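Local coordinates for trehalose-6-phosphate phosphatase (Candida albicans, PDB 5DXI), which is a phosphatase-domain protein of the haloacid dehalogenase (HAD) superfamily and binds a magnesium ion and a beryllium trifluoride ion, at residues Glu238-Asn242 with Lys277-Ile281. Numbering follows the deposited sequence.
Sequences EDMFN and KTVAI
Glu238 and the loop residues Thr278 and Val279 illustrate how one carboxylate can fasten a helix to a loop that lacks regular structure. From CB the chain runs with CG beside the backbone N, then bends at chi2 (-62°), and this turn brings the carboxylate round to the loop. CD lies 3.3 Å from Thr278 OG1. Beyond it the two oxygens divide the work: OE2 accepts a hydrogen bond from the hydroxyl of Thr278, OG1 to OE2 being 2.6 Å, while OE1 takes one from the backbone N-H of Val279, N to OE1 3.0 Å, in a fairly straight bond of 160°. Both oxygens use their syn lone pairs, and two bonds to successive residues restrain the rotation of the carboxylate about CG-CD. OE1 also rests against the CG2 methyl of Val279.

Thr278 OG1 has a second task: standing opposite the backbone N across the CA-CB bond (chi1 176°), beside the carbonyl carbon, it reaches the backbone N-H of Ala280 two residues on, accepts a hydrogen bond from it (N to OG1 3.1 Å) and closes an ST turn.

In the HAD fold, helix 235-253 follows strand 227-232, and the loop joins strand 266-271 to the outermost strand 282-284 of the parallel part of the sheet. The side chain of Phe241 lies about 9 Å from the bound magnesium ion.

Deeper in, Phe241 turns toward the loop and receives the methyl of Ala280 over one face, CB to ring centroid 4.0 Å, a CH-pi contact displaced toward the CD2 and CE2 side. Its CB meets Val279 CG2 at 3.5 Å, and the same methyl lies 3.6 Å from Asn242 OD1, whose side chain crosses that of Val279 at about a right angle. Pro268 of strand 266-271 and Cys230 of strand 227-232 also touch the Phe241 side chain.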
ATOM      1  N   GLU A 238       6.512  -0.098   2.367  1.00 25.60           N
ATOM      2  CA  GLU A 238       7.813   0.579   2.417  1.00 27.22           C
ATOM      3  C   GLU A 238       8.224   1.083   1.020  1.00 27.32           C
ATOM      4  O   GLU A 238       8.976   2.066   0.892  1.00 27.98           O
ATOM      5  CB  GLU A 238       8.872  -0.364   2.982  1.00 25.91           C
ATOM      6  CG  GLU A 238       8.661  -0.699   4.475  1.00 28.55           C
ATOM      7  CD  GLU A 238       8.734   0.531   5.365  1.00 30.15           C
ATOM      8  OE1 GLU A 238       9.729   1.306   5.258  1.00 29.07           O
ATOM      9  OE2 GLU A 238       7.789   0.733   6.159  1.00 30.07           O
ATOM     10  N   ASP A 239       7.758   0.396  -0.021  1.00 28.25           N
ATOM     11  CA  ASP A 239       7.983   0.866  -1.395  1.00 29.30           C
ATOM     12  C   ASP A 239       7.299   2.212  -1.635  1.00 27.53           C
ATOM     13  O   ASP A 239       7.854   3.093  -2.290  1.00 28.13           O
ATOM     14  CB  ASP A 239       7.493  -0.174  -2.411  1.00 27.66           C
ATOM     15  CG  ASP A 239       8.308  -1.450  -2.358  1.00 28.25           C
ATOM     16  OD1 ASP A 239       9.448  -1.387  -1.847  1.00 31.82           O
ATOM     17  OD2 ASP A 239       7.838  -2.497  -2.833  1.00 30.69           O
ATOM     18  N   MET A 240       6.099   2.381  -1.089  1.00 26.56           N
ATOM     19  CA  MET A 240       5.426   3.664  -1.194  1.00 27.63           C
ATOM     20  C   MET A 240       6.182   4.755  -0.451  1.00 27.48           C
ATOM     21  O   MET A 240       6.392   5.832  -1.006  1.00 26.01           O
ATOM     22  CB  MET A 240       3.994   3.592  -0.669  1.00 26.46           C
ATOM     23  CG  MET A 240       3.108   2.617  -1.438  1.00 26.28           C
ATOM     24  SD  MET A 240       1.341   2.937  -1.212  1.00 25.16           S
ATOM     25  CE  MET A 240       1.191   2.520   0.526  1.00 24.95           C
ATOM     26  N   PHE A 241       6.585   4.479   0.789  1.00 25.07           N
ATOM     27  CA  PHE A 241       7.256   5.489   1.610  1.00 24.26           C
ATOM     28  C   PHE A 241       8.577   5.902   0.956  1.00 29.84           C
ATOM     29  O   PHE A 241       8.937   7.084   0.931  1.00 28.18           O
ATOM     30  CB  PHE A 241       7.529   4.974   3.039  1.00 23.08           C
ATOM     31  CG  PHE A 241       6.305   4.443   3.761  1.00 27.12           C
ATOM     32  CD1 PHE A 241       5.045   4.929   3.476  1.00 24.12           C
ATOM     33  CD2 PHE A 241       6.436   3.472   4.752  1.00 27.11           C
ATOM     34  CE1 PHE A 241       3.915   4.437   4.149  1.00 28.77           C
ATOM     35  CE2 PHE A 241       5.321   2.976   5.424  1.00 27.87           C
ATOM     36  CZ  PHE A 241       4.059   3.459   5.124  1.00 27.98           C
ATOM     37  N   ASN A 242       9.317   4.911   0.469  1.00 27.25           N
ATOM     38  CA  ASN A 242      10.593   5.173  -0.191  1.00 31.14           C
ATOM     39  C   ASN A 242      10.406   6.052  -1.433  1.00 31.54           C
ATOM     40  O   ASN A 242      11.163   6.982  -1.640  1.00 30.42           O
ATOM     41  CB  ASN A 242      11.289   3.866  -0.565  1.00 29.16           C
ATOM     42  CG  ASN A 242      12.232   3.372   0.511  1.00 40.70           C
ATOM     43  OD1 ASN A 242      13.036   4.137   1.073  1.00 43.32           O
ATOM     44  ND2 ASN A 242      12.153   2.077   0.800  1.00 39.37           N
ATOM     45  N   LYS A 277      10.339  -0.464  12.583  1.00 30.35           N
ATOM     46  CA  LYS A 277      11.358   0.081  11.701  1.00 32.03           C
ATOM     47  C   LYS A 277      10.738   0.336  10.339  1.00 32.89           C
ATOM     48  O   LYS A 277      10.104  -0.553   9.770  1.00 30.52           O
ATOM     49  CB  LYS A 277      12.553  -0.874  11.595  1.00 35.18           C
ATOM     50  CG  LYS A 277      13.386  -0.673  10.338  1.00 42.55           C
ATOM     51  CD  LYS A 277      14.871  -0.973  10.544  1.00 44.74           C
ATOM     52  CE  LYS A 277      15.581  -1.083   9.200  1.00 49.67           C
ATOM     53  NZ  LYS A 277      14.900  -0.266   8.152  1.00 54.79           N
ATOM     54  N   THR A 278      10.914   1.551   9.828  1.00 29.75           N
ATOM     55  CA  THR A 278      10.222   1.990   8.618  1.00 29.18           C
ATOM     56  C   THR A 278      10.921   3.243   8.123  1.00 30.53           C
ATOM     57  O   THR A 278      11.612   3.918   8.894  1.00 31.24           O
ATOM     58  CB  THR A 278       8.738   2.302   8.877  1.00 28.98           C
ATOM     59  OG1 THR A 278       8.121   2.813   7.686  1.00 27.82           O
ATOM     60  CG2 THR A 278       8.615   3.347   9.963  1.00 29.39           C
ATOM     61  N   VAL A 279      10.756   3.569   6.850  1.00 26.41           N
ATOM     62  CA  VAL A 279      11.312   4.839   6.374  1.00 28.24           C
ATOM     63  C   VAL A 279      10.252   5.934   6.380  1.00 30.94           C
ATOM     64  O   VAL A 279      10.500   7.056   5.928  1.00 31.96           O
ATOM     65  CB  VAL A 279      11.929   4.705   4.983  1.00 30.33           C
ATOM     66  CG1 VAL A 279      13.082   3.708   5.029  1.00 29.57           C
ATOM     67  CG2 VAL A 279      10.868   4.292   3.947  1.00 29.13           C
ATOM     68  N   ALA A 280       9.063   5.603   6.884  1.00 27.08           N
ATOM     69  CA  ALA A 280       8.025   6.607   7.067  1.00 27.09           C
ATOM     70  C   ALA A 280       8.485   7.666   8.069  1.00 29.42           C
ATOM     71  O   ALA A 280       9.387   7.426   8.875  1.00 30.94           O
ATOM     72  CB  ALA A 280       6.707   5.950   7.529  1.00 26.38           C
ATOM     73  N   ILE A 281       7.863   8.838   8.024  1.00 27.66           N
ATOM     74  CA  ILE A 281       8.291   9.950   8.863  1.00 29.96           C
ATOM     75  C   ILE A 281       7.627   9.921  10.232  1.00 32.26           C
ATOM     76  O   ILE A 281       8.089  10.565  11.178  1.00 28.49           O
ATOM     77  CB  ILE A 281       7.977  11.297   8.172  1.00 31.38           C
ATOM     78  CG1 ILE A 281       8.727  12.445   8.850  1.00 36.18           C
ATOM     79  CG2 ILE A 281       6.475  11.550   8.137  1.00 31.02           C
ATOM     80  CD1 ILE A 281       8.574  13.781   8.147  1.00 41.08           C
TER